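Local coordinates for exported protein (Bacteroides fragilis, PDB 4JX0) that is of unknown function but binds magnesium and joins an N-terminal BT_3987-like domain to a domain related to the F5/F8 type C (discoidin) family, at residues I186-F197 with D312-R320; L238-P249 with R277-F288. One frame throughout, in Å; residues are numbered along the deposited sequence.

Contact 1 of 2, residues I186-F197 with D312-R320; sequences IEGKGFNKEISF and DVNEVTAFR. With MG (magnesium ion), chain D.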
loop_
_atom_site.group_PDB
_atom_site.type_symbol
_atom_site.label_atom_id
_atom_site.label_comp_id
_atom_site.label_asym_id
_atom_site.label_seq_id
_atom_site.Cartn_x
_atom_site.Cartn_y
_atom_site.Cartn_z
ATOM N N ILE A 186 -20.686 20.785 -0.609
ATOM C CA ILE A 186 -21.298 20.229 0.592
ATOM C C ILE A 186 -22.495 21.064 0.949
ATOM O O ILE A 186 -22.372 22.291 1.122
ATOM C CB ILE A 186 -20.304 20.111 1.780
ATOM C CG1 ILE A 186 -19.260 19.032 1.481
ATOM C CG2 ILE A 186 -21.054 19.771 3.091
ATOM C CD1 ILE A 186 -18.006 19.132 2.273
ATOM N N GLU A 187 -23.631 20.336 1.161
ATOM C CA GLU A 187 -24.924 20.860 1.583
ATOM C C GLU A 187 -25.062 20.632 3.086
ATOM O O GLU A 187 -25.576 19.608 3.534
ATOM C CB GLU A 187 -26.086 20.191 0.801
ATOM C CG GLU A 187 -26.004 20.335 -0.714
ATOM C CD GLU A 187 -25.832 21.735 -1.286
ATOM O OE1 GLU A 187 -26.314 22.713 -0.664
ATOM O OE2 GLU A 187 -25.239 21.848 -2.383
ATOM N N GLY A 188 -24.514 21.563 3.844
ATOM C CA GLY A 188 -24.547 21.549 5.300
ATOM C C GLY A 188 -24.406 22.970 5.789
ATOM O O GLY A 188 -24.484 23.891 4.971
ATOM N N LYS A 189 -24.150 23.170 7.089
ATOM C CA LYS A 189 -23.970 24.522 7.623
ATOM C C LYS A 189 -22.484 24.714 7.930
ATOM O O LYS A 189 -21.935 24.028 8.789
ATOM C CB LYS A 189 -24.873 24.853 8.830
ATOM C CG LYS A 189 -25.413 23.703 9.660
ATOM C CD LYS A 189 -26.504 24.174 10.609
ATOM C CE LYS A 189 -26.769 23.230 11.758
ATOM N NZ LYS A 189 -27.335 21.932 11.308
ATOM N N GLY A 190 -21.849 25.621 7.192
ATOM C CA GLY A 190 -20.420 25.879 7.283
ATOM C C GLY A 190 -19.978 26.703 8.472
ATOM O O GLY A 190 -20.728 27.554 8.956
ATOM N N PHE A 191 -18.732 26.481 8.921
ATOM C CA PHE A 191 -18.159 27.184 10.070
ATOM C C PHE A 191 -16.652 26.940 10.192
ATOM O O PHE A 191 -16.173 25.902 9.731
ATOM C CB PHE A 191 -18.853 26.711 11.370
ATOM C CG PHE A 191 -18.441 25.344 11.868
ATOM C CD1 PHE A 191 -19.066 24.199 11.403
ATOM C CD2 PHE A 191 -17.421 25.204 12.799
ATOM C CE1 PHE A 191 -18.680 22.940 11.868
ATOM C CE2 PHE A 191 -17.031 23.945 13.253
ATOM C CZ PHE A 191 -17.673 22.825 12.798
ATOM N N ASN A 192 -15.919 27.883 10.829
ATOM C CA ASN A 192 -14.485 27.719 11.121
ATOM C C ASN A 192 -13.897 28.708 12.166
ATOM O O ASN A 192 -12.703 28.604 12.445
ATOM C CB ASN A 192 -13.637 27.795 9.842
ATOM C CG ASN A 192 -13.646 29.107 9.108
ATOM O OD1 ASN A 192 -14.094 30.150 9.613
ATOM N ND2 ASN A 192 -13.113 29.091 7.893
ATOM N N LYS A 193 -14.709 29.614 12.769
ATOM C CA LYS A 193 -14.221 30.583 13.751
ATOM C C LYS A 193 -13.747 29.881 15.014
ATOM O O LYS A 193 -12.699 30.225 15.569
ATOM C CB LYS A 193 -15.317 31.599 14.112
ATOM C CG LYS A 193 -14.799 32.738 15.001
ATOM C CD LYS A 193 -15.847 33.804 15.290
ATOM C CE LYS A 193 -15.278 34.933 16.124
ATOM N NZ LYS A 193 -16.275 36.009 16.358
ATOM N N GLU A 194 -14.534 28.907 15.460
ATOM C CA GLU A 194 -14.270 28.134 16.676
ATOM C C GLU A 194 -13.241 26.994 16.480
ATOM O O GLU A 194 -12.817 26.396 17.471
ATOM C CB GLU A 194 -15.591 27.554 17.220
ATOM C CG GLU A 194 -16.286 26.538 16.314
ATOM C CD GLU A 194 -17.581 27.042 15.709
ATOM O OE1 GLU A 194 -17.519 27.939 14.833
ATOM O OE2 GLU A 194 -18.655 26.542 16.117
ATOM N N ILE A 195 -12.860 26.670 15.223
ATOM C CA ILE A 195 -11.897 25.602 14.932
ATOM C C ILE A 195 -10.466 26.073 15.245
ATOM O O ILE A 195 -10.123 27.225 14.996
ATOM C CB ILE A 195 -12.026 25.132 13.453
ATOM C CG1 ILE A 195 -13.385 24.452 13.227
ATOM C CG2 ILE A 195 -10.865 24.192 13.059
ATOM C CD1 ILE A 195 -13.634 23.992 11.794
ATOM N N SER A 196 -9.637 25.157 15.771
ATOM C CA SER A 196 -8.214 25.373 16.055
ATOM C C SER A 196 -7.432 24.417 15.154
ATOM O O SER A 196 -7.977 23.386 14.745
ATOM C CB SER A 196 -7.898 25.132 17.534
ATOM O OG SER A 196 -9.036 25.274 18.370
ATOM N N PHE A 197 -6.180 24.759 14.820
ATOM C CA PHE A 197 -5.358 23.944 13.932
ATOM C C PHE A 197 -3.998 23.638 14.525
ATOM O O PHE A 197 -3.409 24.474 15.212
ATOM C CB PHE A 197 -5.156 24.658 12.597
ATOM C CG PHE A 197 -6.429 25.019 11.877
ATOM C CD1 PHE A 197 -7.040 26.245 12.089
ATOM C CD2 PHE A 197 -6.999 24.148 10.964
ATOM C CE1 PHE A 197 -8.213 26.584 11.420
ATOM C CE2 PHE A 197 -8.182 24.482 10.307
ATOM C CZ PHE A 197 -8.784 25.697 10.542
ATOM N N ASP A 312 -1.257 23.371 -1.104
ATOM C CA ASP A 312 -1.669 24.612 -0.461
ATOM C C ASP A 312 -3.002 24.408 0.203
ATOM O O ASP A 312 -3.864 23.777 -0.391
ATOM C CB ASP A 312 -1.842 25.750 -1.495
ATOM C CG ASP A 312 -0.596 26.418 -2.014
ATOM O OD1 ASP A 312 0.507 26.022 -1.596
ATOM O OD2 ASP A 312 -0.723 27.329 -2.865
ATOM N N VAL A 313 -3.199 24.958 1.401
ATOM C CA VAL A 313 -4.506 24.986 2.051
ATOM C C VAL A 313 -4.643 26.441 2.478
ATOM O O VAL A 313 -3.887 26.910 3.321
ATOM C CB VAL A 313 -4.737 23.939 3.163
ATOM C CG1 VAL A 313 -6.170 24.008 3.673
ATOM C CG2 VAL A 313 -4.462 22.532 2.635
ATOM N N ASN A 314 -5.488 27.184 1.757
ATOM C CA ASN A 314 -5.699 28.622 1.918
ATOM C C ASN A 314 -6.792 28.951 2.930
ATOM O O ASN A 314 -6.794 30.053 3.485
ATOM C CB ASN A 314 -6.079 29.222 0.562
ATOM C CG ASN A 314 -5.069 28.958 -0.525
ATOM O OD1 ASN A 314 -3.932 28.571 -0.260
ATOM N ND2 ASN A 314 -5.471 29.127 -1.777
ATOM N N GLU A 315 -7.746 28.023 3.132
ATOM C CA GLU A 315 -8.873 28.194 4.048
ATOM C C GLU A 315 -9.509 26.828 4.307
ATOM O O GLU A 315 -9.582 26.025 3.384
ATOM C CB GLU A 315 -9.891 29.170 3.427
ATOM C CG GLU A 315 -11.060 29.552 4.311
ATOM C CD GLU A 315 -10.817 30.599 5.378
ATOM O OE1 GLU A 315 -9.666 31.070 5.529
ATOM O OE2 GLU A 315 -11.803 30.948 6.068
ATOM N N VAL A 316 -9.944 26.554 5.551
ATOM C CA VAL A 316 -10.596 25.292 5.936
ATOM C C VAL A 316 -11.971 25.632 6.488
ATOM O O VAL A 316 -12.070 26.489 7.371
ATOM C CB VAL A 316 -9.759 24.481 6.961
ATOM C CG1 VAL A 316 -10.479 23.201 7.367
ATOM C CG2 VAL A 316 -8.375 24.159 6.413
ATOM N N THR A 317 -13.024 24.972 5.969
ATOM C CA THR A 317 -14.411 25.169 6.409
ATOM C C THR A 317 -15.023 23.811 6.687
ATOM O O THR A 317 -14.977 22.959 5.813
ATOM C CB THR A 317 -15.215 25.930 5.336
ATOM O OG1 THR A 317 -14.445 27.034 4.842
ATOM C CG2 THR A 317 -16.561 26.406 5.837
ATOM N N ALA A 318 -15.579 23.597 7.893
ATOM C CA ALA A 318 -16.238 22.342 8.271
ATOM C C ALA A 318 -17.752 22.505 8.125
ATOM O O ALA A 318 -18.231 23.632 8.170
ATOM C CB ALA A 318 -15.878 21.984 9.698
ATOM N N PHE A 319 -18.506 21.398 7.943
ATOM C CA PHE A 319 -19.962 21.439 7.758
ATOM C C PHE A 319 -20.701 20.509 8.724
ATOM O O PHE A 319 -20.358 19.331 8.778
ATOM C CB PHE A 319 -20.318 21.046 6.318
ATOM C CG PHE A 319 -19.809 22.028 5.294
ATOM C CD1 PHE A 319 -18.504 21.967 4.843
ATOM C CD2 PHE A 319 -20.631 23.028 4.799
ATOM C CE1 PHE A 319 -18.020 22.899 3.930
ATOM C CE2 PHE A 319 -20.154 23.943 3.864
ATOM C CZ PHE A 319 -18.847 23.875 3.438
ATOM N N ARG A 320 -21.788 21.009 9.391
ATOM C CA ARG A 320 -22.636 20.214 10.304
ATOM C C ARG A 320 -24.004 19.888 9.693
ATOM O O ARG A 320 -24.526 20.699 8.901
ATOM C CB ARG A 320 -22.894 20.938 11.635
ATOM C CG ARG A 320 -21.702 21.611 12.237
ATOM C CD ARG A 320 -21.976 22.100 13.645
ATOM N NE ARG A 320 -21.420 23.438 13.866
ATOM C CZ ARG A 320 -21.082 23.961 15.044
ATOM N NH1 ARG A 320 -21.227 23.257 16.164
ATOM N NH2 ARG A 320 -20.594 25.191 15.112
ATOM O OXT ARG A 320 -24.615 18.886 10.123
HETATM MG MG MG D . -7.634 31.780 4.510
HETATM O O HOH W 1 -5.725 32.439 3.705
#

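Contact 2 of 2, residues L238-P249 with R277-F288; sequences LKGFRLDTNTSP and RKSMDGIAYISF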
loop_
_atom_site.group_PDB
_atom_site.type_symbol
_atom_site.label_atom_id
_atom_site.label_comp_id
_atom_site.label_asym_id
_atom_site.label_seq_id
_atom_site.Cartn_x
_atom_site.Cartn_y
_atom_site.Cartn_z
ATOM N N LEU A 238 -19.968 15.774 11.909
ATOM C CA LEU A 238 -19.556 16.518 10.715
ATOM C C LEU A 238 -19.910 15.803 9.415
ATOM O O LEU A 238 -19.738 14.589 9.304
ATOM C CB LEU A 238 -18.043 16.767 10.724
ATOM C CG LEU A 238 -17.477 17.621 11.847
ATOM C CD1 LEU A 238 -16.021 17.851 11.626
ATOM C CD2 LEU A 238 -18.183 18.965 11.946
ATOM N N LYS A 239 -20.337 16.596 8.417
ATOM C CA LYS A 239 -20.709 16.135 7.088
ATOM C C LYS A 239 -19.496 16.099 6.145
ATOM O O LYS A 239 -19.479 15.284 5.221
ATOM C CB LYS A 239 -21.802 17.045 6.501
ATOM C CG LYS A 239 -23.134 16.972 7.255
ATOM C CD LYS A 239 -24.222 17.778 6.560
ATOM C CE LYS A 239 -25.601 17.476 7.094
ATOM N NZ LYS A 239 -26.562 18.586 6.836
ATOM N N GLY A 240 -18.525 16.992 6.364
ATOM C CA GLY A 240 -17.314 17.083 5.554
ATOM C C GLY A 240 -16.577 18.402 5.693
ATOM O O GLY A 240 -16.805 19.144 6.650
ATOM N N PHE A 241 -15.680 18.707 4.723
ATOM C CA PHE A 241 -14.877 19.934 4.716
ATOM C C PHE A 241 -14.710 20.535 3.339
ATOM O O PHE A 241 -14.772 19.821 2.345
ATOM C CB PHE A 241 -13.467 19.650 5.256
ATOM C CG PHE A 241 -13.434 19.125 6.669
ATOM C CD1 PHE A 241 -13.541 17.765 6.925
ATOM C CD2 PHE A 241 -13.353 19.992 7.744
ATOM C CE1 PHE A 241 -13.541 17.285 8.230
ATOM C CE2 PHE A 241 -13.372 19.508 9.050
ATOM C CZ PHE A 241 -13.455 18.159 9.285
ATOM N N ARG A 242 -14.431 21.848 3.296
ATOM C CA ARG A 242 -14.096 22.621 2.097
ATOM C C ARG A 242 -12.688 23.124 2.322
ATOM O O ARG A 242 -12.477 23.959 3.204
ATOM C CB ARG A 242 -15.089 23.776 1.868
ATOM C CG ARG A 242 -14.741 24.810 0.766
ATOM C CD ARG A 242 -15.260 26.209 1.105
ATOM N NE ARG A 242 -16.035 26.841 0.022
ATOM C CZ ARG A 242 -15.574 27.717 -0.878
ATOM N NH1 ARG A 242 -14.296 28.082 -0.875
ATOM N NH2 ARG A 242 -16.391 28.230 -1.791
ATOM N N LEU A 243 -11.721 22.579 1.581
ATOM C CA LEU A 243 -10.317 22.970 1.670
ATOM C C LEU A 243 -9.957 23.799 0.439
ATOM O O LEU A 243 -9.899 23.248 -0.662
ATOM C CB LEU A 243 -9.396 21.731 1.768
ATOM C CG LEU A 243 -9.130 21.192 3.164
ATOM C CD1 LEU A 243 -10.395 20.703 3.811
ATOM C CD2 LEU A 243 -8.096 20.080 3.118
ATOM N N ASP A 244 -9.743 25.108 0.603
ATOM C CA ASP A 244 -9.336 25.949 -0.519
ATOM C C ASP A 244 -7.892 25.676 -0.808
ATOM O O ASP A 244 -7.073 25.731 0.102
ATOM C CB ASP A 244 -9.560 27.434 -0.244
ATOM C CG ASP A 244 -11.013 27.779 -0.344
ATOM O OD1 ASP A 244 -11.780 27.367 0.559
ATOM O OD2 ASP A 244 -11.421 28.339 -1.393
ATOM N N THR A 245 -7.577 25.366 -2.053
ATOM C CA THR A 245 -6.236 24.989 -2.453
ATOM C C THR A 245 -5.828 25.802 -3.680
ATOM O O THR A 245 -6.558 26.695 -4.110
ATOM C CB THR A 245 -6.211 23.461 -2.653
ATOM O OG1 THR A 245 -4.865 23.008 -2.766
ATOM C CG2 THR A 245 -7.031 22.993 -3.849
ATOM N N ASN A 246 -4.644 25.514 -4.212
ATOM C CA ASN A 246 -4.097 26.239 -5.352
ATOM C C ASN A 246 -4.938 26.023 -6.610
ATOM O O ASN A 246 -5.522 24.955 -6.771
ATOM C CB ASN A 246 -2.660 25.792 -5.612
ATOM C CG ASN A 246 -1.858 26.805 -6.367
ATOM O OD1 ASN A 246 -2.045 26.996 -7.565
ATOM N ND2 ASN A 246 -0.972 27.508 -5.683
ATOM N N THR A 247 -4.966 27.019 -7.519
ATOM C CA THR A 247 -5.718 26.947 -8.784
ATOM C C THR A 247 -4.796 26.764 -10.001
ATOM O O THR A 247 -5.196 27.105 -11.113
ATOM C CB THR A 247 -6.534 28.237 -8.975
ATOM O OG1 THR A 247 -5.639 29.349 -9.055
ATOM C CG2 THR A 247 -7.575 28.446 -7.897
ATOM N N SER A 248 -3.579 26.236 -9.817
ATOM C CA SER A 248 -2.634 26.094 -10.924
ATOM C C SER A 248 -3.170 25.241 -12.080
ATOM O O SER A 248 -3.567 24.108 -11.832
ATOM C CB SER A 248 -1.332 25.465 -10.438
ATOM O OG SER A 248 -0.357 25.423 -11.469
ATOM N N PRO A 249 -3.070 25.695 -13.352
ATOM C CA PRO A 249 -3.460 24.826 -14.479
ATOM C C PRO A 249 -2.620 23.552 -14.586
ATOM O O PRO A 249 -3.100 22.581 -15.149
ATOM C CB PRO A 249 -3.237 25.712 -15.712
ATOM C CG PRO A 249 -3.142 27.089 -15.210
ATOM C CD PRO A 249 -2.571 26.996 -13.839
ATOM N N ARG A 277 -9.765 13.201 -5.592
ATOM C CA ARG A 277 -10.665 13.811 -6.569
ATOM C C ARG A 277 -10.087 13.784 -7.976
ATOM O O ARG A 277 -8.882 13.608 -8.172
ATOM C CB ARG A 277 -11.069 15.242 -6.192
ATOM C CG ARG A 277 -9.933 16.237 -6.017
ATOM C CD ARG A 277 -10.446 17.661 -6.014
ATOM N NE ARG A 277 -9.355 18.613 -5.812
ATOM C CZ ARG A 277 -9.428 19.922 -6.018
ATOM N NH1 ARG A 277 -10.552 20.475 -6.461
ATOM N NH2 ARG A 277 -8.374 20.692 -5.791
ATOM N N LYS A 278 -10.990 13.922 -8.951
ATOM C CA LYS A 278 -10.692 13.929 -10.376
ATOM C C LYS A 278 -11.006 15.301 -11.009
ATOM O O LYS A 278 -10.713 15.492 -12.175
ATOM C CB LYS A 278 -11.516 12.816 -11.055
ATOM C CG LYS A 278 -10.928 11.407 -10.863
ATOM C CD LYS A 278 -11.964 10.380 -10.395
ATOM C CE LYS A 278 -12.280 10.491 -8.914
ATOM N NZ LYS A 278 -13.567 9.827 -8.560
ATOM N N SER A 279 -11.579 16.256 -10.256
ATOM C CA SER A 279 -11.909 17.591 -10.759
ATOM C C SER A 279 -10.825 18.596 -10.338
ATOM O O SER A 279 -10.534 18.706 -9.150
ATOM C CB SER A 279 -13.271 18.016 -10.219
ATOM O OG SER A 279 -13.584 19.349 -10.582
HETATM N N MSE A 280 -10.235 19.333 -11.295
HETATM C CA MSE A 280 -9.195 20.327 -11.006
HETATM C C MSE A 280 -9.779 21.716 -10.792
HETATM O O MSE A 280 -10.354 22.280 -11.719
HETATM C CB MSE A 280 -8.201 20.410 -12.162
HETATM C CG MSE A 280 -7.558 19.096 -12.509
HETATM SE SE MSE A 280 -5.923 19.291 -13.537
HETATM C CE MSE A 280 -6.210 21.041 -14.407
ATOM N N ASP A 281 -9.634 22.274 -9.583
ATOM C CA ASP A 281 -10.057 23.649 -9.265
ATOM C C ASP A 281 -9.516 24.015 -7.877
ATOM O O ASP A 281 -8.902 23.169 -7.221
ATOM C CB ASP A 281 -11.596 23.861 -9.373
ATOM C CG ASP A 281 -12.471 22.998 -8.489
ATOM O OD1 ASP A 281 -12.049 22.688 -7.353
ATOM O OD2 ASP A 281 -13.615 22.696 -8.903
ATOM N N GLY A 282 -9.723 25.259 -7.461
ATOM C CA GLY A 282 -9.247 25.745 -6.174
ATOM C C GLY A 282 -10.071 25.380 -4.956
ATOM O O GLY A 282 -9.665 25.744 -3.855
ATOM N N ILE A 283 -11.247 24.730 -5.108
ATOM C CA ILE A 283 -12.088 24.359 -3.958
ATOM C C ILE A 283 -12.234 22.836 -3.883
ATOM O O ILE A 283 -12.936 22.240 -4.709
ATOM C CB ILE A 283 -13.477 25.041 -3.998
ATOM C CG1 ILE A 283 -13.358 26.591 -4.081
ATOM C CG2 ILE A 283 -14.282 24.652 -2.748
ATOM C CD1 ILE A 283 -14.002 27.170 -5.230
ATOM N N ALA A 284 -11.594 22.213 -2.875
ATOM C CA ALA A 284 -11.676 20.770 -2.652
ATOM C C ALA A 284 -12.749 20.492 -1.614
ATOM O O ALA A 284 -12.661 21.036 -0.516
ATOM C CB ALA A 284 -10.333 20.230 -2.183
ATOM N N TYR A 285 -13.773 19.688 -1.956
ATOM C CA TYR A 285 -14.855 19.326 -1.035
ATOM C C TYR A 285 -14.657 17.891 -0.619
ATOM O O TYR A 285 -14.808 16.995 -1.456
ATOM C CB TYR A 285 -16.240 19.514 -1.677
ATOM C CG TYR A 285 -16.668 20.957 -1.806
ATOM C CD1 TYR A 285 -17.149 21.661 -0.707
ATOM C CD2 TYR A 285 -16.641 21.605 -3.033
ATOM C CE1 TYR A 285 -17.585 22.982 -0.826
ATOM C CE2 TYR A 285 -17.081 22.920 -3.169
ATOM C CZ TYR A 285 -17.555 23.604 -2.065
ATOM O OH TYR A 285 -17.899 24.922 -2.212
ATOM N N ILE A 286 -14.267 17.663 0.646
ATOM C CA ILE A 286 -14.049 16.319 1.195
ATOM C C ILE A 286 -15.303 15.976 1.975
ATOM O O ILE A 286 -15.603 16.696 2.923
ATOM C CB ILE A 286 -12.769 16.293 2.069
ATOM C CG1 ILE A 286 -11.569 16.874 1.279
ATOM C CG2 ILE A 286 -12.489 14.867 2.568
ATOM C CD1 ILE A 286 -10.340 17.012 2.014
ATOM N N SER A 287 -16.067 14.940 1.566
ATOM C CA SER A 287 -17.333 14.591 2.223
ATOM C C SER A 287 -17.328 13.219 2.837
ATOM O O SER A 287 -16.853 12.271 2.222
ATOM C CB SER A 287 -18.485 14.644 1.224
ATOM O OG SER A 287 -18.716 15.948 0.725
ATOM N N PHE A 288 -17.938 13.096 4.025
ATOM C CA PHE A 288 -18.130 11.816 4.682
ATOM C C PHE A 288 -19.391 11.173 4.107
ATOM O O PHE A 288 -20.443 11.825 4.090
ATOM C CB PHE A 288 -18.264 11.981 6.207
ATOM C CG PHE A 288 -16.989 12.363 6.921
ATOM C CD1 PHE A 288 -15.935 11.469 7.020
ATOM C CD2 PHE A 288 -16.885 13.569 7.592
ATOM C CE1 PHE A 288 -14.770 11.803 7.710
ATOM C CE2 PHE A 288 -15.718 13.903 8.284
ATOM C CZ PHE A 288 -14.670 13.018 8.340
HETATM O O HOH W 2 -19.083 26.069 -0.026
#

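Contact 1 of 2, residues I186-F197 with D312-R320
Arg320, the C-terminal residue, holds its guanidinium, tilted 44° from the ring plane, over one face of the Phe191 ring: CZ of Arg320 stands 4.1 Å from the centroid of that ring and 8° off its normal, which meets the geometry of a cation-pi contact. The opposite face of the same ring receives CB of Ala318, so Phe191 is sandwiched between two residues of 312-320. A chi1 of 75°, with CG between the backbone N and the carbonyl carbon, puts the ring between Ala318 and Arg320. At the guanidinium edge, NH2 of Arg320 makes a salt bridge with OE2 of Glu194 at 2.6 Å, its hydrogen-bond angle poor and the bond weak. On the other side of the sheet Phe319 takes CG2 of Ile186 over its face, 3.8 Å from the ring centroid, a CH-pi contact. Antiparallel pairing sets this alternation: Gly190 faces Phe319 in a non-hydrogen-bonded pair, while Phe191 and Ala318 exchange two backbone bonds, and Lys189 and Arg320 exchange two more. Farther along, one amide nitrogen bridges two acceptors, ND2 of Asn192 giving bonds to O of Val316 and, at 2.9 Å, to OE2 of Glu315. The latter oxygen is met from above the carboxylate plane. Its partner oxygen, OE1 of Glu315, binds the magnesium ion at 2.4 Å, and O of Asn314 binds it too; Ser208, Asp211 and Asn213 complete the protein ligands. Asn192 is therefore a second-shell residue that would steady the Glu315 carboxylate, and its N-H may offset part of the negative charge on OE2.

Contact 2 of 2, residues L238-P249 with R277-F288
Strands 238-244 and 283-288 run antiparallel, their axes 4.6 Å apart at closest approach with N-to-C directions at 167°, and two-way backbone bonds at Phe241-Ile286 and Leu243-Ala284 fix the register from Gly240-Ser287 to Asp244-Ile283. On the face of Arg242 and Tyr285, the side chain of Arg242 bends at chi2 (-148°) and chi3, which brings its guanidinium against Ile283, whose CG2 stands 3.7 Å above the guanidinium plane, over the centre of the group. NH1 of Arg242 then meets OD1 of Asp244 at 3.0 Å on the syn lone pair, in the guanidinium plane, as part of a salt bridge. A water accepts from NE of Arg242 and lies 2.7 Å from OH of Tyr285. The other face is apolar: CD2 of Leu243 rests on CD1 of Ile286, and CE1 of Phe241 touches CE2 of Phe288 at 4.0 Å. Just before strand 283-288, OD1 of Asp281 accepts from N of Ile283, an Asx turn, and from NH1 of Arg277 on the opposite face of its carboxylate. Strand 312-319 pairs with the far edge of 235-244, whereas Leu243, Ile286 and Phe288 pack on strands 255-263 and 296-304 of the five-stranded sheet, as in a beta-sandwich.

Overall arrangement
Contacts 1 and 2, their centres 12 Å apart, share one antiparallel sheet, in which strand 312-319 of contact 1 is the neighbour of strand 235-244 of contact 2; strand 196-199, begun in contact 1, belongs to the five-stranded sheet. Two probable hydrogen bonds tie them: N of Asn314, whose carbonyl binds the metal, to O of Asp244 at 2.7 Å, and, farther from the ion, OG1 of Thr245 to O of Asp312, also at 2.7 Å. Packing joins them elsewhere, with CG1 of Ile186 3.2 Å from OG of Ser287. Contact 1 supplies two magnesium ligands, whereas contact 2 approaches the ion without binding it, the side chain of Asp244 lying about 7 Å from it. Along the chain, residues 238-288 fall wholly between the segments of contact 1.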